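Local atomic coordinates of ALDH21) (Physcomitrella patens subsp. patens, PDB entry 5MZ5), a protein that catalyses the NADP(+)-dependent oxidation of succinic semialdehyde to succinate, as a member of the aldehyde dehydrogenase family. Residues A102-V107 against D142-A147; V199-A204 against D499-T504; T121-S126 against G350-E355. One frame throughout, in Å; residues are numbered along the deposited sequence.

How the contacts relate
Contacts 1 and 2 are buried neighbours; contact 3 is only partly buried and lies on the far side of the chain's centre from contact 2. Helix 193-205 ties the first two together: its segment 199-204 packs on both segments of contact 1 and meets the chain turn at 499-504. Helix 130-151, used in contact 1, follows directly on helix 115-126, used in contact 3, yet those contacts do not touch and their centres are about 26 Å apart. None of the three has a hydrogen bond across it. Contact 1 packs branched aliphatic groups on an aromatic ring, contact 2 sets a thioether on a helix backbone, and contact 3 lays a methyl on a ring, between helix and loop.

Contact 1. Residues A102-V107 against D142-A147; sequences AVLEKV and DTFQVA
Val107 stands over one face of the Phe144 ring, and Leu104 comes to the edge of the same ring. Val107 CG1 lies 3.6 Å from the centroid of the Phe144 ring, only 9° off the ring normal, so this is a CH-pi contact over the ring centre. The chi1 of Val107 (175°) sets CG1 opposite the backbone N and sends it out toward the ring. Leu104 approaches otherwise. Its side chain runs at about a right angle to that of Phe144, and Leu104 CD2 meets Phe144 CD1 at 3.7 Å, near the ring plane. Leu104 CD1 lies 3.6 Å from Ala147 O, and both methyls of Leu104 touch Ala147 CB.

Segments 102-107 and 142-147, on helices 97-113 and 130-151, run nearly antiparallel (160°), their axes approaching to 8.5 Å. Leu224 of helix 219-229 touches both Val107 and Phe144, and Ala196 of helix 193-205 also packs on Phe144. An alanine in place of Phe144 would remove the ring and would probably leave Val107 CG1 and Leu104 CD2 without their shared partner and open a gap between the helices. No hydrogen bond or charge pair joins the segments, and all four touching residues are buried. The contact therefore rests on apolar packing and ring-face dispersion, with side-chain shape setting the fit.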
ATOM      1  N   ALA A 102     -13.970 -18.461  -7.693  1.00 20.81           N
ATOM      2  CA  ALA A 102     -14.615 -19.771  -7.783  1.00 20.84           C
ATOM      3  C   ALA A 102     -13.964 -20.650  -8.864  1.00 26.76           C
ATOM      4  O   ALA A 102     -13.782 -21.845  -8.624  1.00 27.76           O
ATOM      5  CB  ALA A 102     -16.122 -19.628  -8.026  1.00 21.00           C
ATOM      6  N   VAL A 103     -13.574 -20.060 -10.023  1.00 24.00           N
ATOM      7  CA  VAL A 103     -12.888 -20.792 -11.106  1.00 23.54           C
ATOM      8  C   VAL A 103     -11.559 -21.349 -10.549  1.00 27.60           C
ATOM      9  O   VAL A 103     -11.292 -22.550 -10.662  1.00 26.79           O
ATOM     10  CB  VAL A 103     -12.621 -19.927 -12.382  1.00 25.29           C
ATOM     11  CG1 VAL A 103     -11.796 -20.700 -13.419  1.00 23.86           C
ATOM     12  CG2 VAL A 103     -13.916 -19.400 -12.997  1.00 25.15           C
ATOM     13  N   LEU A 104     -10.748 -20.463  -9.947  1.00 23.44           N
ATOM     14  CA  LEU A 104      -9.432 -20.802  -9.407  1.00 23.46           C
ATOM     15  C   LEU A 104      -9.494 -21.824  -8.272  1.00 28.52           C
ATOM     16  O   LEU A 104      -8.632 -22.695  -8.196  1.00 29.93           O
ATOM     17  CB  LEU A 104      -8.672 -19.521  -8.998  1.00 22.77           C
ATOM     18  CG  LEU A 104      -8.363 -18.561 -10.137  1.00 25.56           C
ATOM     19  CD1 LEU A 104      -8.191 -17.159  -9.653  1.00 23.44           C
ATOM     20  CD2 LEU A 104      -7.164 -19.036 -10.966  1.00 29.20           C
ATOM     21  N   GLU A 105     -10.532 -21.746  -7.424  1.00 24.60           N
ATOM     22  CA  GLU A 105     -10.732 -22.688  -6.322  1.00 23.67           C
ATOM     23  C   GLU A 105     -11.142 -24.061  -6.846  1.00 27.15           C
ATOM     24  O   GLU A 105     -10.770 -25.078  -6.249  1.00 26.76           O
ATOM     25  CB  GLU A 105     -11.764 -22.165  -5.310  1.00 24.66           C
ATOM     26  CG  GLU A 105     -11.249 -20.991  -4.497  1.00 29.32           C
ATOM     27  CD  GLU A 105     -12.227 -20.461  -3.466  1.00 48.79           C
ATOM     28  OE1 GLU A 105     -13.433 -20.322  -3.775  1.00 61.12           O
ATOM     29  OE2 GLU A 105     -11.773 -20.167  -2.340  1.00 53.08           O
ATOM     30  N   LYS A 106     -11.906 -24.089  -7.956  1.00 23.37           N
ATOM     31  CA  LYS A 106     -12.324 -25.331  -8.599  1.00 23.91           C
ATOM     32  C   LYS A 106     -11.116 -26.022  -9.245  1.00 26.10           C
ATOM     33  O   LYS A 106     -11.046 -27.240  -9.236  1.00 24.92           O
ATOM     34  CB  LYS A 106     -13.461 -25.095  -9.606  1.00 27.37           C
ATOM     35  CG  LYS A 106     -14.813 -24.948  -8.935  1.00 34.02           C
ATOM     36  CD  LYS A 106     -15.906 -24.622  -9.949  1.00 42.59           C
ATOM     37  CE  LYS A 106     -17.236 -24.401  -9.265  1.00 42.34           C
ATOM     38  NZ  LYS A 106     -18.380 -24.588 -10.199  1.00 52.23           N
ATOM     39  N   VAL A 107     -10.139 -25.233  -9.755  1.00 22.94           N
ATOM     40  CA  VAL A 107      -8.895 -25.762 -10.325  1.00 21.94           C
ATOM     41  C   VAL A 107      -8.073 -26.402  -9.174  1.00 27.21           C
ATOM     42  O   VAL A 107      -7.603 -27.523  -9.331  1.00 27.00           O
ATOM     43  CB  VAL A 107      -8.073 -24.686 -11.112  1.00 23.27           C
ATOM     44  CG1 VAL A 107      -6.733 -25.246 -11.590  1.00 21.86           C
ATOM     45  CG2 VAL A 107      -8.868 -24.143 -12.287  1.00 22.20           C
ATOM     46  N   ASP A 142      -0.390 -24.396  -4.930  1.00 25.11           N
ATOM     47  CA  ASP A 142      -0.118 -23.143  -4.219  1.00 25.57           C
ATOM     48  C   ASP A 142      -0.298 -21.919  -5.125  1.00 28.54           C
ATOM     49  O   ASP A 142      -0.797 -20.903  -4.662  1.00 27.97           O
ATOM     50  CB  ASP A 142       1.310 -23.112  -3.626  1.00 28.05           C
ATOM     51  CG  ASP A 142       1.610 -24.058  -2.472  1.00 37.54           C
ATOM     52  OD1 ASP A 142       0.646 -24.629  -1.899  1.00 37.26           O
ATOM     53  OD2 ASP A 142       2.811 -24.226  -2.139  1.00 45.62           O
ATOM     54  N   THR A 143       0.123 -22.016  -6.397  1.00 23.81           N
ATOM     55  CA  THR A 143       0.051 -20.945  -7.394  1.00 22.67           C
ATOM     56  C   THR A 143      -1.412 -20.598  -7.690  1.00 23.74           C
ATOM     57  O   THR A 143      -1.764 -19.419  -7.676  1.00 21.61           O
ATOM     58  CB  THR A 143       0.845 -21.340  -8.654  1.00 22.00           C
ATOM     59  OG1 THR A 143       2.194 -21.578  -8.264  1.00 25.49           O
ATOM     60  CG2 THR A 143       0.805 -20.279  -9.748  1.00 14.40           C
ATOM     61  N   PHE A 144      -2.250 -21.623  -7.951  1.00 20.40           N
ATOM     62  CA  PHE A 144      -3.675 -21.421  -8.208  1.00 20.55           C
ATOM     63  C   PHE A 144      -4.399 -20.909  -6.945  1.00 24.75           C
ATOM     64  O   PHE A 144      -5.329 -20.110  -7.068  1.00 24.16           O
ATOM     65  CB  PHE A 144      -4.337 -22.695  -8.758  1.00 22.17           C
ATOM     66  CG  PHE A 144      -4.236 -22.779 -10.258  1.00 23.70           C
ATOM     67  CD1 PHE A 144      -5.113 -22.063 -11.073  1.00 25.08           C
ATOM     68  CD2 PHE A 144      -3.242 -23.542 -10.863  1.00 24.76           C
ATOM     69  CE1 PHE A 144      -4.999 -22.106 -12.466  1.00 26.06           C
ATOM     70  CE2 PHE A 144      -3.142 -23.605 -12.257  1.00 27.37           C
ATOM     71  CZ  PHE A 144      -4.002 -22.865 -13.051  1.00 25.59           C
ATOM     72  N   GLN A 145      -3.937 -21.344  -5.749  1.00 21.39           N
ATOM     73  CA  GLN A 145      -4.484 -20.933  -4.456  1.00 22.30           C
ATOM     74  C   GLN A 145      -4.163 -19.472  -4.187  1.00 27.26           C
ATOM     75  O   GLN A 145      -5.062 -18.738  -3.809  1.00 28.37           O
ATOM     76  CB  GLN A 145      -4.022 -21.850  -3.298  1.00 22.97           C
ATOM     77  CG  GLN A 145      -4.643 -21.472  -1.925  1.00 24.60           C
ATOM     78  CD  GLN A 145      -6.153 -21.600  -1.912  1.00 38.77           C
ATOM     79  OE1 GLN A 145      -6.721 -22.566  -2.422  1.00 40.80           O
ATOM     80  NE2 GLN A 145      -6.846 -20.606  -1.375  1.00 24.28           N
ATOM     81  N   VAL A 146      -2.902 -19.034  -4.439  1.00 24.80           N
ATOM     82  CA  VAL A 146      -2.495 -17.628  -4.297  1.00 24.45           C
ATOM     83  C   VAL A 146      -3.359 -16.777  -5.259  1.00 28.20           C
ATOM     84  O   VAL A 146      -3.850 -15.722  -4.850  1.00 28.94           O
ATOM     85  CB  VAL A 146      -0.966 -17.393  -4.526  1.00 26.94           C
ATOM     86  CG1 VAL A 146      -0.629 -15.903  -4.558  1.00 25.29           C
ATOM     87  CG2 VAL A 146      -0.127 -18.099  -3.459  1.00 26.85           C
ATOM     88  N   ALA A 147      -3.557 -17.252  -6.516  1.00 22.28           N
ATOM     89  CA  ALA A 147      -4.350 -16.535  -7.510  1.00 21.08           C
ATOM     90  C   ALA A 147      -5.797 -16.386  -7.079  1.00 22.65           C
ATOM     91  O   ALA A 147      -6.350 -15.297  -7.243  1.00 20.52           O
ATOM     92  CB  ALA A 147      -4.255 -17.203  -8.875  1.00 21.49           C
TER

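Contact 2. Residues V199-A204 against D499-T504; sequences VAPAIA and DDMLET
Met501 sets its sulfur against the backbone of Ala202 and beside Pro201. Met501 SD is 3.5 Å from Ala202 N and 3.6 Å from Ala202 CA. Met501 SD also lies 3.8 Å from Pro201 C, so it sits on the peptide joining the two residues. The flanking side chains stand a little further off: Ala202 CB is 3.9 Å from Met501 SD and Pro201 CB 4.1 Å. The Met501 chain is extended beyond CG (chi2 168°), which carries the sulfur across to the helix. All three residues are buried, and the contact is van der Waals packing. Helix 193-205 is kinked at Pro201, whose N makes no bond to the preceding turn.

The packing is confined to this one thioether. The other residues of 499-504 make no contact with 199-204, and the strand leads away from it. Asp499 is exposed and has a glycerol on its OD1, probably from the crystallisation liquor. Glu503 forms a salt bridge, and the backbone O of Thr504 a hydrogen bond, with Arg491 of a second subunit.

Met501 lies where helix 494-500 gives way to strand 502-510. Within this chain the strand is an outer one of a three-stranded antiparallel sheet, beside strand 170-178. Pro201 is packed further by Ala497 and Met498 of helix 494-500. On other sides of helix 193-205, Ala200 rests on helix 130-151, while Ile203 rests on helix 97-113.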
ATOM      1  N   VAL A 199      -1.424 -18.741 -16.504  1.00 19.10           N
ATOM      2  CA  VAL A 199      -2.863 -19.053 -16.525  1.00 19.16           C
ATOM      3  C   VAL A 199      -3.607 -18.576 -15.248  1.00 22.37           C
ATOM      4  O   VAL A 199      -4.656 -17.947 -15.377  1.00 20.16           O
ATOM      5  CB  VAL A 199      -3.104 -20.560 -16.811  1.00 21.81           C
ATOM      6  CG1 VAL A 199      -4.546 -20.988 -16.503  1.00 21.19           C
ATOM      7  CG2 VAL A 199      -2.712 -20.912 -18.242  1.00 21.53           C
ATOM      8  N   ALA A 200      -3.079 -18.879 -14.043  1.00 21.31           N
ATOM      9  CA  ALA A 200      -3.727 -18.488 -12.770  1.00 21.61           C
ATOM     10  C   ALA A 200      -3.863 -16.954 -12.665  1.00 25.46           C
ATOM     11  O   ALA A 200      -4.981 -16.517 -12.457  1.00 24.19           O
ATOM     12  CB  ALA A 200      -2.987 -19.084 -11.571  1.00 22.15           C
ATOM     13  N   PRO A 201      -2.815 -16.112 -12.937  1.00 23.57           N
ATOM     14  CA  PRO A 201      -3.035 -14.647 -12.930  1.00 22.50           C
ATOM     15  C   PRO A 201      -3.994 -14.115 -14.013  1.00 24.15           C
ATOM     16  O   PRO A 201      -4.709 -13.158 -13.736  1.00 22.04           O
ATOM     17  CB  PRO A 201      -1.618 -14.062 -13.066  1.00 23.73           C
ATOM     18  CG  PRO A 201      -0.797 -15.136 -13.589  1.00 27.63           C
ATOM     19  CD  PRO A 201      -1.380 -16.427 -13.138  1.00 23.49           C
ATOM     20  N   ALA A 202      -4.059 -14.745 -15.210  1.00 20.94           N
ATOM     21  CA  ALA A 202      -4.989 -14.345 -16.282  1.00 20.28           C
ATOM     22  C   ALA A 202      -6.445 -14.511 -15.838  1.00 23.95           C
ATOM     23  O   ALA A 202      -7.258 -13.616 -16.048  1.00 24.16           O
ATOM     24  CB  ALA A 202      -4.726 -15.143 -17.543  1.00 21.15           C
ATOM     25  N   ILE A 203      -6.752 -15.633 -15.184  1.00 20.66           N
ATOM     26  CA  ILE A 203      -8.077 -15.922 -14.630  1.00 20.56           C
ATOM     27  C   ILE A 203      -8.358 -14.995 -13.405  1.00 23.77           C
ATOM     28  O   ILE A 203      -9.442 -14.438 -13.323  1.00 22.53           O
ATOM     29  CB  ILE A 203      -8.244 -17.432 -14.300  1.00 23.18           C
ATOM     30  CG1 ILE A 203      -8.169 -18.281 -15.593  1.00 24.19           C
ATOM     31  CG2 ILE A 203      -9.559 -17.692 -13.535  1.00 24.76           C
ATOM     32  CD1 ILE A 203      -7.931 -19.786 -15.387  1.00 26.05           C
ATOM     33  N   ALA A 204      -7.361 -14.782 -12.523  1.00 19.91           N
ATOM     34  CA  ALA A 204      -7.498 -13.922 -11.342  1.00 20.29           C
ATOM     35  C   ALA A 204      -7.858 -12.470 -11.706  1.00 25.24           C
ATOM     36  O   ALA A 204      -8.568 -11.800 -10.954  1.00 25.49           O
ATOM     37  CB  ALA A 204      -6.217 -13.963 -10.506  1.00 20.84           C
ATOM     38  N   ASP A 499      -0.167  -7.777 -12.259  1.00 26.31           N
ATOM     39  CA  ASP A 499       0.118  -6.370 -12.587  1.00 27.74           C
ATOM     40  C   ASP A 499       0.298  -6.127 -14.096  1.00 30.77           C
ATOM     41  O   ASP A 499      -0.232  -5.150 -14.627  1.00 30.77           O
ATOM     42  CB  ASP A 499       1.364  -5.877 -11.836  1.00 30.50           C
ATOM     43  CG  ASP A 499       1.073  -5.273 -10.491  1.00 55.26           C
ATOM     44  OD1 ASP A 499       0.265  -4.303 -10.433  1.00 59.40           O
ATOM     45  OD2 ASP A 499       1.698  -5.718  -9.496  1.00 67.72           O
ATOM     46  N   ASP A 500       1.020  -7.034 -14.787  1.00 27.35           N
ATOM     47  CA  ASP A 500       1.273  -6.945 -16.223  1.00 26.21           C
ATOM     48  C   ASP A 500       0.037  -7.235 -17.088  1.00 28.38           C
ATOM     49  O   ASP A 500      -0.003  -6.832 -18.247  1.00 28.35           O
ATOM     50  CB  ASP A 500       2.462  -7.838 -16.616  1.00 29.04           C
ATOM     51  CG  ASP A 500       3.774  -7.373 -15.981  1.00 41.04           C
ATOM     52  OD1 ASP A 500       4.053  -6.160 -16.011  1.00 45.51           O
ATOM     53  OD2 ASP A 500       4.467  -8.200 -15.388  1.00 43.89           O
ATOM     54  N   MET A 501      -0.972  -7.911 -16.516  1.00 24.18           N
ATOM     55  CA  MET A 501      -2.245  -8.222 -17.178  1.00 23.62           C
ATOM     56  C   MET A 501      -3.331  -7.187 -16.840  1.00 26.81           C
ATOM     57  O   MET A 501      -4.510  -7.366 -17.161  1.00 25.79           O
ATOM     58  CB  MET A 501      -2.694  -9.632 -16.804  1.00 25.17           C
ATOM     59  CG  MET A 501      -1.838 -10.677 -17.438  1.00 27.87           C
ATOM     60  SD  MET A 501      -2.103 -12.314 -16.773  1.00 30.95           S
ATOM     61  CE  MET A 501      -0.665 -13.161 -17.438  1.00 27.59           C
ATOM     62  N   LEU A 502      -2.918  -6.096 -16.189  1.00 23.45           N
ATOM     63  CA  LEU A 502      -3.815  -5.023 -15.766  1.00 23.65           C
ATOM     64  C   LEU A 502      -3.401  -3.684 -16.336  1.00 28.43           C
ATOM     65  O   LEU A 502      -2.215  -3.394 -16.438  1.00 28.63           O
ATOM     66  CB  LEU A 502      -3.901  -4.947 -14.224  1.00 23.04           C
ATOM     67  CG  LEU A 502      -4.716  -6.048 -13.528  1.00 26.64           C
ATOM     68  CD1 LEU A 502      -4.384  -6.126 -12.043  1.00 26.93           C
ATOM     69  CD2 LEU A 502      -6.212  -5.860 -13.711  1.00 23.65           C
ATOM     70  N   GLU A 503      -4.385  -2.876 -16.729  1.00 24.35           N
ATOM     71  CA  GLU A 503      -4.151  -1.520 -17.220  1.00 22.88           C
ATOM     72  C   GLU A 503      -4.700  -0.532 -16.211  1.00 25.31           C
ATOM     73  O   GLU A 503      -5.784  -0.736 -15.669  1.00 24.56           O
ATOM     74  CB  GLU A 503      -4.762  -1.285 -18.612  1.00 23.96           C
ATOM     75  CG  GLU A 503      -3.856  -1.758 -19.744  1.00 29.58           C
ATOM     76  CD  GLU A 503      -2.627  -0.911 -20.050  1.00 39.37           C
ATOM     77  OE1 GLU A 503      -1.914  -1.258 -21.015  1.00 41.65           O
ATOM     78  OE2 GLU A 503      -2.358   0.073 -19.325  1.00 32.57           O
ATOM     79  N   THR A 504      -3.945   0.520 -15.954  1.00 22.20           N
ATOM     80  CA  THR A 504      -4.345   1.584 -15.039  1.00 23.09           C
ATOM     81  C   THR A 504      -5.294   2.562 -15.749  1.00 25.68           C
ATOM     82  O   THR A 504      -5.017   2.975 -16.873  1.00 26.42           O
ATOM     83  CB  THR A 504      -3.092   2.298 -14.495  1.00 23.66           C
ATOM     84  OG1 THR A 504      -2.341   1.350 -13.743  1.00 27.33           O
ATOM     85  CG2 THR A 504      -3.439   3.493 -13.592  1.00 22.39           C
TER

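Contact 3. Residues T121-S126 against G350-E355; sequences TLTMES and GNPFEE
Pro352 and Phe353 are the two central residues of a type I beta turn, Asn351 to Glu354, that packs on Thr123 and Met124 of helix 115-126. The turn also holds an Asx turn: Phe353 N donates to Asn351 OD1 (3.0 Å), from above the carbonyl plane. Phe353 thus has its backbone fixed where its ring meets the helix.

Thr123 CG2 lies over the centre of that ring, 3.6 Å from the centroid of Phe353 and 12° off the normal, a CH-pi contact. Thr123 CG2 also meets Pro352 CB at 3.8 Å. With chi1 at -74°, Thr123 turns CG2 to the turn and OG1 to a different partner, Lys128 O, which accepts a hydrogen bond from it. Met124 CB lies in the ring plane, at the edge, 3.6 Å from Phe353 CZ; Met124 CA is as close to Phe353 CZ, at 3.5 Å. The Met124 side chain runs alongside Phe353, pointing the same way.

In the family fold this joins the coenzyme-binding domain to a loop of the catalytic domain, away from the annotated sites. Thr123 divides its two branches: the hydroxyl serves the chain just beyond its helix, the methyl the apolar contact with the turn.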
ATOM      1  N   THR A 121       2.007 -38.237 -15.021  1.00 30.28           N
ATOM      2  CA  THR A 121       1.997 -37.661 -16.368  1.00 30.26           C
ATOM      3  C   THR A 121       3.177 -36.710 -16.538  1.00 33.43           C
ATOM      4  O   THR A 121       3.802 -36.715 -17.593  1.00 33.62           O
ATOM      5  CB  THR A 121       0.654 -36.956 -16.636  1.00 33.97           C
ATOM      6  OG1 THR A 121      -0.401 -37.905 -16.496  1.00 36.63           O
ATOM      7  CG2 THR A 121       0.585 -36.330 -18.019  1.00 29.41           C
ATOM      8  N   LEU A 122       3.461 -35.891 -15.502  1.00 29.21           N
ATOM      9  CA  LEU A 122       4.570 -34.948 -15.455  1.00 28.80           C
ATOM     10  C   LEU A 122       5.899 -35.650 -15.587  1.00 30.06           C
ATOM     11  O   LEU A 122       6.700 -35.260 -16.423  1.00 29.73           O
ATOM     12  CB  LEU A 122       4.550 -34.168 -14.144  1.00 29.51           C
ATOM     13  CG  LEU A 122       4.078 -32.749 -14.169  1.00 36.23           C
ATOM     14  CD1 LEU A 122       4.145 -32.166 -12.770  1.00 35.74           C
ATOM     15  CD2 LEU A 122       4.944 -31.889 -15.118  1.00 41.62           C
ATOM     16  N   THR A 123       6.144 -36.681 -14.763  1.00 26.13           N
ATOM     17  CA  THR A 123       7.372 -37.483 -14.805  1.00 25.90           C
ATOM     18  C   THR A 123       7.554 -38.132 -16.185  1.00 29.72           C
ATOM     19  O   THR A 123       8.643 -38.087 -16.755  1.00 27.34           O
ATOM     20  CB  THR A 123       7.349 -38.506 -13.663  1.00 30.74           C
ATOM     21  OG1 THR A 123       7.602 -37.782 -12.473  1.00 30.53           O
ATOM     22  CG2 THR A 123       8.416 -39.614 -13.821  1.00 28.30           C
ATOM     23  N   MET A 124       6.474 -38.711 -16.718  1.00 28.91           N
ATOM     24  CA  MET A 124       6.461 -39.352 -18.024  1.00 30.40           C
ATOM     25  C   MET A 124       6.890 -38.383 -19.153  1.00 34.31           C
ATOM     26  O   MET A 124       7.836 -38.687 -19.892  1.00 33.74           O
ATOM     27  CB  MET A 124       5.071 -39.985 -18.273  1.00 33.93           C
ATOM     28  CG  MET A 124       4.961 -40.814 -19.545  1.00 39.52           C
ATOM     29  SD  MET A 124       4.662 -39.762 -20.996  1.00 46.55           S
ATOM     30  CE  MET A 124       2.901 -39.440 -20.780  1.00 43.27           C
ATOM     31  N   GLU A 125       6.202 -37.235 -19.291  1.00 30.37           N
ATOM     32  CA  GLU A 125       6.498 -36.320 -20.393  1.00 30.26           C
ATOM     33  C   GLU A 125       7.730 -35.427 -20.184  1.00 33.87           C
ATOM     34  O   GLU A 125       8.246 -34.910 -21.169  1.00 32.65           O
ATOM     35  CB  GLU A 125       5.274 -35.470 -20.742  1.00 30.85           C
ATOM     36  CG  GLU A 125       4.966 -34.379 -19.724  1.00 36.89           C
ATOM     37  CD  GLU A 125       3.864 -33.423 -20.123  1.00 46.59           C
ATOM     38  OE1 GLU A 125       3.437 -33.468 -21.296  1.00 37.95           O
ATOM     39  OE2 GLU A 125       3.446 -32.610 -19.271  1.00 36.88           O
ATOM     40  N   SER A 126       8.152 -35.187 -18.926  1.00 29.94           N
ATOM     41  CA  SER A 126       9.291 -34.301 -18.687  1.00 29.55           C
ATOM     42  C   SER A 126      10.576 -35.035 -18.324  1.00 32.81           C
ATOM     43  O   SER A 126      11.663 -34.471 -18.474  1.00 32.35           O
ATOM     44  CB  SER A 126       8.947 -33.248 -17.632  1.00 31.01           C
ATOM     45  OG  SER A 126       8.979 -33.794 -16.324  1.00 33.01           O
ATOM     46  N   GLY A 350      18.792 -42.458 -12.506  1.00 33.12           N
ATOM     47  CA  GLY A 350      18.091 -43.562 -13.143  1.00 32.19           C
ATOM     48  C   GLY A 350      16.663 -43.271 -13.520  1.00 34.94           C
ATOM     49  O   GLY A 350      16.306 -42.129 -13.826  1.00 33.06           O
ATOM     50  N   ASN A 351      15.851 -44.334 -13.512  1.00 32.24           N
ATOM     51  CA  ASN A 351      14.427 -44.336 -13.823  1.00 32.15           C
ATOM     52  C   ASN A 351      13.685 -43.269 -12.984  1.00 35.28           C
ATOM     53  O   ASN A 351      13.599 -43.417 -11.763  1.00 34.76           O
ATOM     54  CB  ASN A 351      13.847 -45.738 -13.590  1.00 30.71           C
ATOM     55  CG  ASN A 351      12.389 -45.899 -13.939  1.00 41.06           C
ATOM     56  OD1 ASN A 351      11.680 -44.947 -14.274  1.00 30.54           O
ATOM     57  ND2 ASN A 351      11.920 -47.133 -13.875  1.00 35.21           N
ATOM     58  N   PRO A 352      13.152 -42.193 -13.626  1.00 30.01           N
ATOM     59  CA  PRO A 352      12.489 -41.127 -12.852  1.00 28.48           C
ATOM     60  C   PRO A 352      11.217 -41.587 -12.129  1.00 31.78           C
ATOM     61  O   PRO A 352      10.778 -40.912 -11.201  1.00 29.61           O
ATOM     62  CB  PRO A 352      12.241 -40.036 -13.900  1.00 28.85           C
ATOM     63  CG  PRO A 352      12.139 -40.784 -15.188  1.00 33.31           C
ATOM     64  CD  PRO A 352      13.172 -41.862 -15.066  1.00 30.09           C
ATOM     65  N   PHE A 353      10.666 -42.762 -12.517  1.00 28.38           N
ATOM     66  CA  PHE A 353       9.489 -43.349 -11.870  1.00 28.41           C
ATOM     67  C   PHE A 353       9.817 -44.024 -10.531  1.00 33.86           C
ATOM     68  O   PHE A 353       8.896 -44.316  -9.760  1.00 33.37           O
ATOM     69  CB  PHE A 353       8.741 -44.294 -12.815  1.00 29.90           C
ATOM     70  CG  PHE A 353       8.082 -43.574 -13.966  1.00 30.76           C
ATOM     71  CD1 PHE A 353       6.841 -42.960 -13.807  1.00 32.08           C
ATOM     72  CD2 PHE A 353       8.706 -43.503 -15.215  1.00 32.92           C
ATOM     73  CE1 PHE A 353       6.225 -42.299 -14.879  1.00 32.35           C
ATOM     74  CE2 PHE A 353       8.092 -42.839 -16.287  1.00 34.43           C
ATOM     75  CZ  PHE A 353       6.851 -42.252 -16.110  1.00 31.81           C
ATOM     76  N   GLU A 354      11.126 -44.247 -10.246  1.00 32.47           N
ATOM     77  CA  GLU A 354      11.575 -44.816  -8.967  1.00 33.29           C
ATOM     78  C   GLU A 354      11.480 -43.724  -7.913  1.00 35.24           C
ATOM     79  O   GLU A 354      11.824 -42.578  -8.191  1.00 34.30           O
ATOM     80  CB  GLU A 354      13.029 -45.338  -9.023  1.00 35.65           C
ATOM     81  CG  GLU A 354      13.313 -46.456 -10.019  1.00 49.49           C
ATOM     82  CD  GLU A 354      12.748 -47.844  -9.764  1.00 78.57           C
ATOM     83  OE1 GLU A 354      12.091 -48.059  -8.717  1.00 73.37           O
ATOM     84  OE2 GLU A 354      12.976 -48.724 -10.624  1.00 77.84           O
ATOM     85  N   GLU A 355      10.980 -44.079  -6.722  1.00 31.99           N
ATOM     86  CA  GLU A 355      10.818 -43.191  -5.592  0.50 32.19           C
ATOM     87  C   GLU A 355      12.133 -42.626  -5.079  1.00 38.02           C
ATOM     88  O   GLU A 355      12.145 -41.486  -4.624  1.00 37.46           O
ATOM     89  CB  GLU A 355      10.073 -43.902  -4.457  1.00 34.41           C
ATOM     90  CG  GLU A 355       8.663 -44.366  -4.819  1.00 44.85           C
ATOM     91  CD  GLU A 355       7.659 -43.266  -5.115  1.00 61.88           C
ATOM     92  OE1 GLU A 355       7.782 -42.177  -4.516  1.00 50.94           O
ATOM     93  OE2 GLU A 355       6.740 -43.494  -5.935  1.00 64.00           O
TER